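Local atomic coordinates of beta-1,4-galactanase (Thielavia heterothallica, PDB entry 1HJS), a protein that hydrolyses (1->4)-beta-D-galactosidic linkages in type I arabinogalactans as a family 53 glycoside hydrolase of clan GH-A. Residues L2-V7 and V41-Q46; E245-I250 and F294-A299; S269-T274 and A322-S327. All blocks are in the same frame, centred on the assembly; numbering follows the deposited sequence.

Contact 1. Residues L2-V7 and V41-Q46; sequences LTYRGV and VNTVRQ. With SO4 (sulfate ion), chain H.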
ATOM      1  N   LEU A   2     -15.503  -6.049   3.978  1.00 21.49           N
ATOM      2  CA  LEU A   2     -14.050  -5.941   4.075  1.00 19.69           C
ATOM      3  C   LEU A   2     -13.563  -5.843   5.512  1.00 18.58           C
ATOM      4  O   LEU A   2     -14.167  -5.166   6.342  1.00 18.50           O
ATOM      5  CB  LEU A   2     -13.550  -4.711   3.312  1.00 18.96           C
ATOM      6  CG  LEU A   2     -13.670  -4.705   1.791  1.00 18.78           C
ATOM      7  CD1 LEU A   2     -13.171  -3.368   1.257  1.00 18.84           C
ATOM      8  CD2 LEU A   2     -12.862  -5.857   1.204  1.00 18.35           C
ATOM      9  N   THR A   3     -12.455  -6.514   5.797  1.00 17.11           N
ATOM     10  CA  THR A   3     -11.873  -6.476   7.128  1.00 16.10           C
ATOM     11  C   THR A   3     -11.128  -5.158   7.278  1.00 15.20           C
ATOM     12  O   THR A   3     -11.215  -4.487   8.309  1.00 14.35           O
ATOM     13  CB  THR A   3     -10.882  -7.634   7.328  1.00 16.50           C
ATOM     14  OG1 THR A   3     -11.595  -8.874   7.284  1.00 17.20           O
ATOM     15  CG2 THR A   3     -10.164  -7.508   8.666  1.00 16.54           C
ATOM     16  N   TYR A   4     -10.406  -4.788   6.225  1.00 13.89           N
ATOM     17  CA  TYR A   4      -9.626  -3.557   6.226  1.00 13.73           C
ATOM     18  C   TYR A   4     -10.203  -2.532   5.267  1.00 13.07           C
ATOM     19  O   TYR A   4     -10.247  -2.758   4.059  1.00 12.80           O
ATOM     20  CB  TYR A   4      -8.181  -3.854   5.824  1.00 13.42           C
ATOM     21  CG  TYR A   4      -7.535  -4.946   6.648  1.00 14.25           C
ATOM     22  CD1 TYR A   4      -7.047  -4.690   7.932  1.00 14.57           C
ATOM     23  CD2 TYR A   4      -7.456  -6.250   6.161  1.00 14.51           C
ATOM     24  CE1 TYR A   4      -6.500  -5.712   8.711  1.00 14.84           C
ATOM     25  CE2 TYR A   4      -6.915  -7.276   6.930  1.00 14.92           C
ATOM     26  CZ  TYR A   4      -6.443  -7.002   8.204  1.00 14.99           C
ATOM     27  OH  TYR A   4      -5.939  -8.022   8.969  1.00 15.03           O
ATOM     28  N   ARG A   5     -10.660  -1.415   5.817  1.00 12.64           N
ATOM     29  CA  ARG A   5     -11.198  -0.320   5.018  1.00 12.48           C
ATOM     30  C   ARG A   5     -10.196   0.789   5.285  1.00 11.78           C
ATOM     31  O   ARG A   5     -10.255   1.440   6.326  1.00 12.10           O
ATOM     32  CB  ARG A   5     -12.583   0.101   5.524  1.00 12.83           C
ATOM     33  CG  ARG A   5     -13.646  -0.991   5.467  1.00 13.75           C
ATOM     34  CD  ARG A   5     -15.007  -0.432   5.876  1.00 14.77           C
ATOM     35  NE  ARG A   5     -14.957   0.174   7.204  1.00 14.93           N
ATOM     36  CZ  ARG A   5     -15.013  -0.510   8.342  1.00 15.83           C
ATOM     37  NH1 ARG A   5     -15.135  -1.831   8.320  1.00 15.94           N
ATOM     38  NH2 ARG A   5     -14.928   0.123   9.503  1.00 16.11           N
ATOM     39  N   GLY A   6      -9.260   1.005   4.370  1.00 11.66           N
ATOM     40  CA  GLY A   6      -8.280   2.034   4.645  1.00 11.76           C
ATOM     41  C   GLY A   6      -7.818   2.976   3.560  1.00 11.57           C
ATOM     42  O   GLY A   6      -8.309   2.974   2.428  1.00 11.27           O
ATOM     43  N   VAL A   7      -6.862   3.809   3.949  1.00 10.93           N
ATOM     44  CA  VAL A   7      -6.251   4.774   3.057  1.00 11.11           C
ATOM     45  C   VAL A   7      -4.790   4.854   3.460  1.00 11.30           C
ATOM     46  O   VAL A   7      -4.426   4.517   4.595  1.00 11.73           O
ATOM     47  CB  VAL A   7      -6.866   6.197   3.210  1.00 10.96           C
ATOM     48  CG1 VAL A   7      -8.366   6.150   2.998  1.00 10.29           C
ATOM     49  CG2 VAL A   7      -6.527   6.776   4.592  1.00 11.33           C
ATOM     50  N   VAL A  41     -13.038   4.678   7.944  1.00 12.76           N
ATOM     51  CA  VAL A  41     -11.704   4.105   7.805  1.00 12.56           C
ATOM     52  C   VAL A  41     -11.316   3.411   9.111  1.00 12.61           C
ATOM     53  O   VAL A  41     -11.536   3.958  10.193  1.00 12.22           O
ATOM     54  CB  VAL A  41     -10.664   5.199   7.482  1.00 12.30           C
ATOM     55  CG1 VAL A  41      -9.259   4.595   7.439  1.00 12.33           C
ATOM     56  CG2 VAL A  41     -10.994   5.850   6.136  1.00 12.46           C
ATOM     57  N   ASN A  42     -10.756   2.205   9.019  1.00 12.56           N
ATOM     58  CA  ASN A  42     -10.346   1.492  10.228  1.00 12.49           C
ATOM     59  C   ASN A  42      -8.866   1.120  10.209  1.00 12.49           C
ATOM     60  O   ASN A  42      -8.338   0.581  11.180  1.00 12.40           O
ATOM     61  CB  ASN A  42     -11.207   0.237  10.453  1.00 13.08           C
ATOM     62  CG  ASN A  42     -10.946  -0.869   9.432  1.00 12.81           C
ATOM     63  OD1 ASN A  42     -10.076  -0.759   8.566  1.00 13.82           O
ATOM     64  ND2 ASN A  42     -11.704  -1.950   9.545  1.00 13.67           N
ATOM     65  N   THR A  43      -8.190   1.446   9.111  1.00 12.20           N
ATOM     66  CA  THR A  43      -6.774   1.131   8.975  1.00 11.74           C
ATOM     67  C   THR A  43      -6.075   2.146   8.085  1.00 11.81           C
ATOM     68  O   THR A  43      -6.617   2.562   7.061  1.00 10.90           O
ATOM     69  CB  THR A  43      -6.568  -0.262   8.331  1.00 12.39           C
ATOM     70  OG1 THR A  43      -7.412  -1.225   8.974  1.00 12.73           O
ATOM     71  CG2 THR A  43      -5.106  -0.699   8.462  1.00 11.45           C
ATOM     72  N   VAL A  44      -4.874   2.551   8.480  1.00 11.22           N
ATOM     73  CA  VAL A  44      -4.109   3.481   7.671  1.00 10.97           C
ATOM     74  C   VAL A  44      -2.802   2.825   7.254  1.00 11.20           C
ATOM     75  O   VAL A  44      -2.158   2.120   8.039  1.00 11.71           O
ATOM     76  CB  VAL A  44      -3.806   4.814   8.408  1.00 11.31           C
ATOM     77  CG1 VAL A  44      -5.093   5.608   8.582  1.00 11.13           C
ATOM     78  CG2 VAL A  44      -3.142   4.541   9.756  1.00 11.51           C
ATOM     79  N   ARG A  45      -2.436   3.049   5.999  1.00 10.60           N
ATOM     80  CA  ARG A  45      -1.214   2.512   5.422  1.00 10.44           C
ATOM     81  C   ARG A  45      -0.160   3.617   5.459  1.00 10.08           C
ATOM     82  O   ARG A  45      -0.475   4.791   5.234  1.00 10.11           O
ATOM     83  CB  ARG A  45      -1.501   2.085   3.980  1.00 10.43           C
ATOM     84  CG  ARG A  45      -0.345   1.441   3.217  1.00 11.04           C
ATOM     85  CD  ARG A  45      -0.882   1.053   1.844  1.00 11.79           C
ATOM     86  NE  ARG A  45       0.048   0.341   0.972  1.00 11.17           N
ATOM     87  CZ  ARG A  45       0.704   0.906  -0.038  1.00 11.50           C
ATOM     88  NH1 ARG A  45       0.556   2.201  -0.293  1.00 10.47           N
ATOM     89  NH2 ARG A  45       1.448   0.156  -0.845  1.00 10.74           N
ATOM     90  N   GLN A  46       1.086   3.243   5.739  1.00  9.86           N
ATOM     91  CA  GLN A  46       2.178   4.208   5.825  1.00  9.90           C
ATOM     92  C   GLN A  46       3.454   3.667   5.179  1.00 10.41           C
ATOM     93  O   GLN A  46       3.878   2.542   5.466  1.00 10.10           O
ATOM     94  CB  GLN A  46       2.459   4.539   7.297  1.00  9.93           C
ATOM     95  CG  GLN A  46       1.238   5.033   8.058  1.00  9.92           C
ATOM     96  CD  GLN A  46       1.519   5.305   9.526  1.00 10.49           C
ATOM     97  OE1 GLN A  46       0.608   5.628  10.286  1.00 11.16           O
ATOM     98  NE2 GLN A  46       2.781   5.175   9.929  1.00  8.88           N
TER
HETATM   99  S   SO4 H 703     -14.570  -2.489  12.147  1.00 57.00           S
HETATM  100  O1  SO4 H 703     -15.866  -3.109  12.898  1.00 57.37           O
HETATM  101  O2  SO4 H 703     -14.260  -3.440  11.100  1.00 57.12           O
HETATM  102  O3  SO4 H 703     -14.847  -1.300  11.697  1.00 57.19           O
HETATM  103  O4  SO4 H 703     -13.549  -2.546  13.159  1.00 57.45           O
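The first two strands of the (beta/alpha)8 barrel meet here, Gly6 pairing with Thr43 and Val7 with Val44 in parallel register, the strand axes inclined at 46°. Two firm backbone bonds hold the pairing: Asn42 N gives its hydrogen to Arg5 O at 2.8 Å, and Arg45 N binds Val7 O. Between them, Thr43 N to Arg5 O and Val7 N to Thr43 O are weak. Gly6 suits its position because a side chain would run into Thr43 O. Ahead of the strand, the Asn42 amide spans the 2-7 backbone. Its ND2 donates to Thr3 O at 2.9 Å, nearly within the amide plane, while OD1 receives Arg5 N at 2.9 Å and Thr43 OG1 at 2.7 Å from opposite faces of that plane. Replacing this amide by an alanine's methyl is likely to leave Thr3 O and Arg5 N without these partners and the Thr43 hydroxyl free to turn. With the Arg5 chain bent at chi3 (-56°), Asn42 ND2 lies 3.4 Å above one face of its guanidinium, offset toward the rim. Val7 CG1 meets Val41 CG2 at 4.1 Å on the outer side, whereas Arg45 extends toward the active site and salt-bridges Asp8, Asp79 and the nucleophile Glu245. At the guanidinium edge sits a sulfate, probably from the crystallisation liquor, its O3 accepting a nearly straight 2.6 Å hydrogen bond from Arg5 NH2.

Contact 2. Residues E245-I250 and F294-A299; sequences ETNWPI and FYWEPA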
ATOM      1  N   GLU A 245      -3.561  -0.260  -3.012  1.00  9.90           N
ATOM      2  CA  GLU A 245      -3.403   1.061  -3.616  1.00 10.81           C
ATOM      3  C   GLU A 245      -4.407   1.204  -4.749  1.00 10.98           C
ATOM      4  O   GLU A 245      -4.519   0.319  -5.593  1.00 10.92           O
ATOM      5  CB  GLU A 245      -1.991   1.258  -4.181  1.00 11.64           C
ATOM      6  CG  GLU A 245      -0.945   1.694  -3.159  1.00 13.09           C
ATOM      7  CD  GLU A 245       0.360   2.125  -3.806  1.00 14.00           C
ATOM      8  OE1 GLU A 245       0.312   2.714  -4.912  1.00 13.90           O
ATOM      9  OE2 GLU A 245       1.432   1.893  -3.206  1.00 14.29           O
ATOM     10  N   THR A 246      -5.149   2.306  -4.750  1.00 11.24           N
ATOM     11  CA  THR A 246      -6.111   2.585  -5.810  1.00 11.01           C
ATOM     12  C   THR A 246      -6.502   4.061  -5.743  1.00 11.35           C
ATOM     13  O   THR A 246      -6.369   4.706  -4.695  1.00 11.17           O
ATOM     14  CB  THR A 246      -7.374   1.686  -5.707  1.00 11.03           C
ATOM     15  OG1 THR A 246      -8.122   1.768  -6.931  1.00  9.75           O
ATOM     16  CG2 THR A 246      -8.264   2.126  -4.550  1.00 10.39           C
ATOM     17  N   ASN A 247      -6.958   4.588  -6.874  1.00 11.26           N
ATOM     18  CA  ASN A 247      -7.359   5.988  -7.012  1.00 11.76           C
ATOM     19  C   ASN A 247      -8.471   6.075  -8.058  1.00 12.00           C
ATOM     20  O   ASN A 247      -8.611   5.188  -8.901  1.00 11.33           O
ATOM     21  CB  ASN A 247      -6.212   6.838  -7.583  1.00 11.51           C
ATOM     22  CG  ASN A 247      -5.254   7.386  -6.536  1.00 11.58           C
ATOM     23  OD1 ASN A 247      -4.241   7.986  -6.896  1.00 11.36           O
ATOM     24  ND2 ASN A 247      -5.564   7.203  -5.255  1.00 10.86           N
ATOM     25  N   TRP A 248      -9.254   7.147  -7.980  1.00 12.13           N
ATOM     26  CA  TRP A 248     -10.272   7.459  -8.982  1.00 12.52           C
ATOM     27  C   TRP A 248     -10.298   8.981  -9.003  1.00 13.07           C
ATOM     28  O   TRP A 248     -10.398   9.627  -7.960  1.00 12.92           O
ATOM     29  CB  TRP A 248     -11.663   6.921  -8.658  1.00 12.12           C
ATOM     30  CG  TRP A 248     -12.588   7.231  -9.805  1.00 11.62           C
ATOM     31  CD1 TRP A 248     -13.452   8.286  -9.902  1.00 11.84           C
ATOM     32  CD2 TRP A 248     -12.646   6.552 -11.066  1.00 12.16           C
ATOM     33  NE1 TRP A 248     -14.041   8.306 -11.146  1.00 11.91           N
ATOM     34  CE2 TRP A 248     -13.564   7.253 -11.881  1.00 12.26           C
ATOM     35  CE3 TRP A 248     -12.004   5.419 -11.591  1.00 12.01           C
ATOM     36  CZ2 TRP A 248     -13.861   6.860 -13.193  1.00 12.56           C
ATOM     37  CZ3 TRP A 248     -12.298   5.026 -12.896  1.00 12.74           C
ATOM     38  CH2 TRP A 248     -13.220   5.748 -13.682  1.00 12.52           C
ATOM     39  N   PRO A 249     -10.208   9.576 -10.196  1.00 13.73           N
ATOM     40  CA  PRO A 249     -10.205  11.033 -10.282  1.00 13.68           C
ATOM     41  C   PRO A 249     -11.508  11.801 -10.160  1.00 14.46           C
ATOM     42  O   PRO A 249     -12.575  11.327 -10.565  1.00 14.33           O
ATOM     43  CB  PRO A 249      -9.518  11.286 -11.625  1.00 13.94           C
ATOM     44  CG  PRO A 249      -9.991  10.156 -12.454  1.00 14.67           C
ATOM     45  CD  PRO A 249      -9.976   8.958 -11.518  1.00 13.71           C
ATOM     46  N   ILE A 250     -11.408  12.991  -9.573  1.00 14.81           N
ATOM     47  CA  ILE A 250     -12.551  13.885  -9.472  1.00 16.09           C
ATOM     48  C   ILE A 250     -12.342  14.855 -10.635  1.00 16.25           C
ATOM     49  O   ILE A 250     -13.197  15.680 -10.947  1.00 16.60           O
ATOM     50  CB  ILE A 250     -12.601  14.657  -8.125  1.00 16.51           C
ATOM     51  CG1 ILE A 250     -11.294  15.395  -7.868  1.00 16.58           C
ATOM     52  CG2 ILE A 250     -12.919  13.695  -6.993  1.00 16.11           C
ATOM     53  CD1 ILE A 250     -11.316  16.213  -6.583  1.00 17.36           C
ATOM     54  N   PHE A 294      -7.386  -0.250   0.125  1.00 11.55           N
ATOM     55  CA  PHE A 294      -6.764   0.973   0.620  1.00 10.59           C
ATOM     56  C   PHE A 294      -6.671   2.016  -0.482  1.00 10.78           C
ATOM     57  O   PHE A 294      -6.074   1.763  -1.527  1.00 10.80           O
ATOM     58  CB  PHE A 294      -5.356   0.693   1.145  1.00 10.31           C
ATOM     59  CG  PHE A 294      -5.325  -0.131   2.404  1.00 10.29           C
ATOM     60  CD1 PHE A 294      -5.555  -1.502   2.361  1.00 10.23           C
ATOM     61  CD2 PHE A 294      -5.067   0.472   3.632  1.00 10.76           C
ATOM     62  CE1 PHE A 294      -5.530  -2.269   3.532  1.00 11.09           C
ATOM     63  CE2 PHE A 294      -5.040  -0.282   4.811  1.00 11.01           C
ATOM     64  CZ  PHE A 294      -5.273  -1.656   4.759  1.00 10.40           C
ATOM     65  N   TYR A 295      -7.256   3.186  -0.246  1.00 10.25           N
ATOM     66  CA  TYR A 295      -7.201   4.275  -1.218  1.00 10.18           C
ATOM     67  C   TYR A 295      -5.851   4.955  -1.010  1.00 10.25           C
ATOM     68  O   TYR A 295      -5.449   5.181   0.131  1.00 11.06           O
ATOM     69  CB  TYR A 295      -8.321   5.286  -0.965  1.00  9.86           C
ATOM     70  CG  TYR A 295      -8.531   6.228  -2.129  1.00  9.85           C
ATOM     71  CD1 TYR A 295      -9.401   5.897  -3.167  1.00  9.40           C
ATOM     72  CD2 TYR A 295      -7.820   7.421  -2.222  1.00  9.78           C
ATOM     73  CE1 TYR A 295      -9.556   6.729  -4.271  1.00  9.66           C
ATOM     74  CE2 TYR A 295      -7.968   8.269  -3.329  1.00  9.89           C
ATOM     75  CZ  TYR A 295      -8.836   7.912  -4.347  1.00  9.76           C
ATOM     76  OH  TYR A 295      -8.980   8.720  -5.446  1.00 10.14           O
ATOM     77  N   TRP A 296      -5.149   5.297  -2.084  1.00  9.80           N
ATOM     78  CA  TRP A 296      -3.837   5.911  -1.912  1.00 10.28           C
ATOM     79  C   TRP A 296      -3.797   7.433  -1.822  1.00 10.54           C
ATOM     80  O   TRP A 296      -4.183   8.133  -2.764  1.00 11.00           O
ATOM     81  CB  TRP A 296      -2.884   5.463  -3.027  1.00  9.81           C
ATOM     82  CG  TRP A 296      -1.442   5.749  -2.706  1.00  9.54           C
ATOM     83  CD1 TRP A 296      -0.695   5.174  -1.717  1.00  9.58           C
ATOM     84  CD2 TRP A 296      -0.583   6.697  -3.355  1.00  9.96           C
ATOM     85  NE1 TRP A 296       0.573   5.705  -1.706  1.00  9.84           N
ATOM     86  CE2 TRP A 296       0.669   6.643  -2.702  1.00  9.89           C
ATOM     87  CE3 TRP A 296      -0.750   7.590  -4.424  1.00  9.86           C
ATOM     88  CZ2 TRP A 296       1.752   7.449  -3.083  1.00  9.83           C
ATOM     89  CZ3 TRP A 296       0.324   8.392  -4.802  1.00  9.76           C
ATOM     90  CH2 TRP A 296       1.560   8.317  -4.132  1.00  9.32           C
ATOM     91  N   GLU A 297      -3.327   7.929  -0.677  1.00 10.35           N
ATOM     92  CA  GLU A 297      -3.153   9.363  -0.434  1.00 10.26           C
ATOM     93  C   GLU A 297      -4.333  10.280  -0.774  1.00 10.02           C
ATOM     94  O   GLU A 297      -4.193  11.240  -1.538  1.00 10.55           O
ATOM     95  CB  GLU A 297      -1.900   9.830  -1.177  1.00 10.42           C
ATOM     96  CG  GLU A 297      -0.609   9.269  -0.592  1.00 10.66           C
ATOM     97  CD  GLU A 297      -0.184   9.997   0.678  1.00 12.12           C
ATOM     98  OE1 GLU A 297      -0.966  10.832   1.180  1.00 10.82           O
ATOM     99  OE2 GLU A 297       0.927   9.731   1.175  1.00 11.85           O
ATOM    100  N   PRO A 298      -5.500  10.027  -0.170  1.00 10.02           N
ATOM    101  CA  PRO A 298      -6.682  10.850  -0.440  1.00 10.36           C
ATOM    102  C   PRO A 298      -6.568  12.314  -0.007  1.00 10.78           C
ATOM    103  O   PRO A 298      -7.267  13.176  -0.546  1.00 11.53           O
ATOM    104  CB  PRO A 298      -7.782  10.121   0.322  1.00  9.65           C
ATOM    105  CG  PRO A 298      -7.049   9.608   1.523  1.00 10.38           C
ATOM    106  CD  PRO A 298      -5.766   9.064   0.915  1.00  9.68           C
ATOM    107  N   ALA A 299      -5.679  12.596   0.942  1.00 11.24           N
ATOM    108  CA  ALA A 299      -5.530  13.952   1.467  1.00 11.72           C
ATOM    109  C   ALA A 299      -4.284  14.722   1.038  1.00 12.30           C
ATOM    110  O   ALA A 299      -3.993  15.782   1.598  1.00 13.15           O
ATOM    111  CB  ALA A 299      -5.608  13.914   2.998  1.00 11.69           C
TER
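With CG anti to the backbone N in both Tyr295 (chi1 -165°) and Trp296 (chi1 -164°), the phenol is brought up to the 246-248 backbone and the indole comes alongside Glu245. This is the C-terminal end of the barrel, where strand 290-296 and the segment leaving strand 240-245 help form the active site of a clan GH-A (beta/alpha)8 enzyme. Glu245, the nucleophile, lies side by side with Trp296, its carboxylate 20° from the ring plane and over one face; its CG is 3.8 Å from Trp296 CD1. An indole suits this place because its pyrrole side gives the carboxylate a flat flank, while Glu297 CG packs over the opposite face. Tyr214 bonds OE1 of Glu245, and Arg45 is the partner of OE2. The backbones are joined by Trp296 N to Thr246 O, 2.9 Å and almost straight. That same Thr246 O stands over the centre of the Tyr295 ring. Asn247 answers with its amide: ND2 donates to a lone pair of Trp296 O at 3.0 Å, with the acceptor in the amide plane, and lies over the same face of the Tyr295 ring, 3.3 Å from Tyr295 CE2. An amide suits this spot, since its N-H can supply a donor to the Trp296 carbonyl. Beyond it, the Tyr295 hydroxyl, also bonded to Asn313, accepts the backbone N-H of Trp248, with 3.0 Å between Trp248 N and Tyr295 OH.

Contact 3. Residues S269-T274 and A322-S327; sequences SPEGQT and ALSSLS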
ATOM      1  N   SER A 269     -15.772  12.673 -10.573  1.00 16.01           N
ATOM      2  CA  SER A 269     -16.397  13.513  -9.562  1.00 16.32           C
ATOM      3  C   SER A 269     -16.408  12.729  -8.257  1.00 16.20           C
ATOM      4  O   SER A 269     -16.104  11.540  -8.246  1.00 15.98           O
ATOM      5  CB  SER A 269     -17.838  13.810  -9.962  1.00 16.15           C
ATOM      6  OG  SER A 269     -18.590  12.608 -10.005  1.00 15.43           O
ATOM      7  N   PRO A 270     -16.758  13.384  -7.143  1.00 16.63           N
ATOM      8  CA  PRO A 270     -16.792  12.664  -5.866  1.00 16.83           C
ATOM      9  C   PRO A 270     -17.767  11.493  -5.949  1.00 16.88           C
ATOM     10  O   PRO A 270     -17.509  10.416  -5.412  1.00 16.95           O
ATOM     11  CB  PRO A 270     -17.246  13.736  -4.880  1.00 16.83           C
ATOM     12  CG  PRO A 270     -16.624  14.980  -5.452  1.00 17.26           C
ATOM     13  CD  PRO A 270     -16.929  14.833  -6.932  1.00 17.28           C
ATOM     14  N   GLU A 271     -18.890  11.712  -6.628  1.00 16.44           N
ATOM     15  CA  GLU A 271     -19.897  10.667  -6.789  1.00 16.48           C
ATOM     16  C   GLU A 271     -19.271   9.494  -7.542  1.00 15.58           C
ATOM     17  O   GLU A 271     -19.490   8.328  -7.201  1.00 15.62           O
ATOM     18  CB  GLU A 271     -21.099  11.201  -7.580  1.00 17.56           C
ATOM     19  CG  GLU A 271     -21.946  12.255  -6.863  1.00 19.88           C
ATOM     20  CD  GLU A 271     -21.213  13.566  -6.601  1.00 21.35           C
ATOM     21  OE1 GLU A 271     -20.442  14.016  -7.474  1.00 21.14           O
ATOM     22  OE2 GLU A 271     -21.427  14.159  -5.521  1.00 22.26           O
ATOM     23  N   GLY A 272     -18.496   9.819  -8.573  1.00 14.81           N
ATOM     24  CA  GLY A 272     -17.829   8.795  -9.358  1.00 14.01           C
ATOM     25  C   GLY A 272     -16.829   8.027  -8.510  1.00 13.95           C
ATOM     26  O   GLY A 272     -16.701   6.808  -8.648  1.00 13.39           O
ATOM     27  N   GLN A 273     -16.114   8.736  -7.636  1.00 13.52           N
ATOM     28  CA  GLN A 273     -15.144   8.084  -6.759  1.00 13.99           C
ATOM     29  C   GLN A 273     -15.819   7.050  -5.872  1.00 13.76           C
ATOM     30  O   GLN A 273     -15.301   5.948  -5.691  1.00 13.92           O
ATOM     31  CB  GLN A 273     -14.448   9.093  -5.843  1.00 14.13           C
ATOM     32  CG  GLN A 273     -13.489  10.040  -6.509  1.00 14.95           C
ATOM     33  CD  GLN A 273     -12.713  10.850  -5.485  1.00 14.74           C
ATOM     34  OE1 GLN A 273     -13.288  11.355  -4.518  1.00 14.47           O
ATOM     35  NE2 GLN A 273     -11.409  10.978  -5.691  1.00 13.46           N
ATOM     36  N   THR A 274     -16.968   7.406  -5.302  1.00 14.44           N
ATOM     37  CA  THR A 274     -17.663   6.477  -4.418  1.00 14.54           C
ATOM     38  C   THR A 274     -18.086   5.228  -5.177  1.00 14.20           C
ATOM     39  O   THR A 274     -18.016   4.125  -4.642  1.00 14.12           O
ATOM     40  CB  THR A 274     -18.909   7.114  -3.754  1.00 15.48           C
ATOM     41  OG1 THR A 274     -19.941   7.284  -4.728  1.00 19.34           O
ATOM     42  CG2 THR A 274     -18.560   8.466  -3.162  1.00 14.10           C
ATOM     43  N   ALA A 322     -12.719  17.461   3.693  1.00 16.46           N
ATOM     44  CA  ALA A 322     -13.092  16.155   3.172  1.00 16.13           C
ATOM     45  C   ALA A 322     -14.287  16.279   2.236  1.00 16.11           C
ATOM     46  O   ALA A 322     -15.257  16.978   2.539  1.00 15.47           O
ATOM     47  CB  ALA A 322     -13.422  15.211   4.320  1.00 16.04           C
ATOM     48  N   LEU A 323     -14.211  15.604   1.093  1.00 15.81           N
ATOM     49  CA  LEU A 323     -15.302  15.628   0.132  1.00 15.90           C
ATOM     50  C   LEU A 323     -16.332  14.580   0.538  1.00 16.06           C
ATOM     51  O   LEU A 323     -16.066  13.724   1.385  1.00 15.33           O
ATOM     52  CB  LEU A 323     -14.778  15.338  -1.277  1.00 16.12           C
ATOM     53  CG  LEU A 323     -13.737  16.327  -1.808  1.00 16.08           C
ATOM     54  CD1 LEU A 323     -13.326  15.938  -3.214  1.00 16.36           C
ATOM     55  CD2 LEU A 323     -14.320  17.744  -1.790  1.00 17.04           C
ATOM     56  N   SER A 324     -17.507  14.646  -0.074  1.00 16.25           N
ATOM     57  CA  SER A 324     -18.588  13.715   0.227  1.00 16.98           C
ATOM     58  C   SER A 324     -18.223  12.254  -0.038  1.00 16.58           C
ATOM     59  O   SER A 324     -18.808  11.345   0.550  1.00 16.50           O
ATOM     60  CB  SER A 324     -19.825  14.079  -0.597  1.00 16.98           C
ATOM     61  OG  SER A 324     -19.536  13.997  -1.981  1.00 19.00           O
ATOM     62  N   SER A 325     -17.262  12.028  -0.924  1.00 15.61           N
ATOM     63  CA  SER A 325     -16.860  10.667  -1.262  1.00 15.24           C
ATOM     64  C   SER A 325     -16.158   9.913  -0.129  1.00 14.81           C
ATOM     65  O   SER A 325     -16.143   8.686  -0.117  1.00 14.14           O
ATOM     66  CB  SER A 325     -15.952  10.693  -2.491  1.00 15.03           C
ATOM     67  OG  SER A 325     -14.868  11.581  -2.281  1.00 14.93           O
ATOM     68  N   LEU A 326     -15.591  10.641   0.827  1.00 14.75           N
ATOM     69  CA  LEU A 326     -14.867  10.007   1.927  1.00 14.23           C
ATOM     70  C   LEU A 326     -15.743   9.079   2.772  1.00 14.36           C
ATOM     71  O   LEU A 326     -15.243   8.138   3.390  1.00 13.98           O
ATOM     72  CB  LEU A 326     -14.224  11.081   2.822  1.00 14.05           C
ATOM     73  CG  LEU A 326     -13.054  10.623   3.705  1.00 13.33           C
ATOM     74  CD1 LEU A 326     -11.901  10.118   2.840  1.00 13.42           C
ATOM     75  CD2 LEU A 326     -12.605  11.766   4.589  1.00 12.66           C
ATOM     76  N   SER A 327     -17.048   9.334   2.797  1.00 13.84           N
ATOM     77  CA  SER A 327     -17.954   8.502   3.584  1.00 14.48           C
ATOM     78  C   SER A 327     -18.155   7.109   2.991  1.00 14.25           C
ATOM     79  O   SER A 327     -18.814   6.265   3.595  1.00 14.03           O
ATOM     80  CB  SER A 327     -19.316   9.189   3.730  1.00 14.72           C
ATOM     81  OG  SER A 327     -19.957   9.308   2.471  1.00 15.47           O
TER
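The first turn of helix 270-285 faces a short 3-10 segment, 324-327, the two backbones coming nearest where the CA atoms of Pro270 and Ser325 are 5.0 Å apart. Ser325 is the residue on which the contact turns. Its CB sits 3.3 Å from Pro270 O, and its hydroxyl donates to the Gln273 side chain, with Ser325 OG 2.7 Å from Gln273 OE1 and almost in line with that C=O bond. The hydroxyl occupies the position between the backbone N and the carbonyl carbon (chi1 54°), which turns it to the glutamine. A serine fits here, being small enough to come up against the helix while still carrying a donor. Gln273, extended beyond CG, uses its other amide atom elsewhere: NE2 donates to the backbone carbonyls of Trp248 and Thr314, and the amide thus ties the 3-10 segment to two loops.

In the (beta/alpha)8 fold, helix 270-285 follows strand 240-245 and precedes strand 290-296, so the contact fastens the chain beyond the last barrel strand to the start of an outer helix. Ser269 is the N-cap of that helix, its OG accepting from Gly272 N at 3.1 Å. Pro270 stands in the first turn, where its lack of an N-H costs no helical bond. Its CG meets Leu323 CD1 at 4.1 Å, an apolar touch between obliquely set side chains, and its CB lies 3.7 Å from Ser324 OG. Thr274 directs OG1 back to Glu271 O within the helix, which leaves CG2 directed at Ser325; there the packing is tight, with Thr274 CG2 only 3.4 Å from Ser325 CA.

How the contacts relate
Contacts 1 and 2 both draw on the barrel wall; contact 3 lies outside it. Contact 1 joins the first two strands and is complete before contact 2 opens; contacts 2 and 3 alternate their segments along the chain. Strands 4-8 and 290-296 are neighbours in the sheet, so contacts 1 and 2, centres about 12 Å apart, touch across the seam where first and last strands meet, with a probable hydrogen bond between Gly6 O and Tyr295 N. Contact 3 has its centre about 11 Å from that of contact 2 and 17 Å from that of contact 1. Ile250 packs on Gln273, linking the outer helix layer with the loop that continues from the nucleophile's strand.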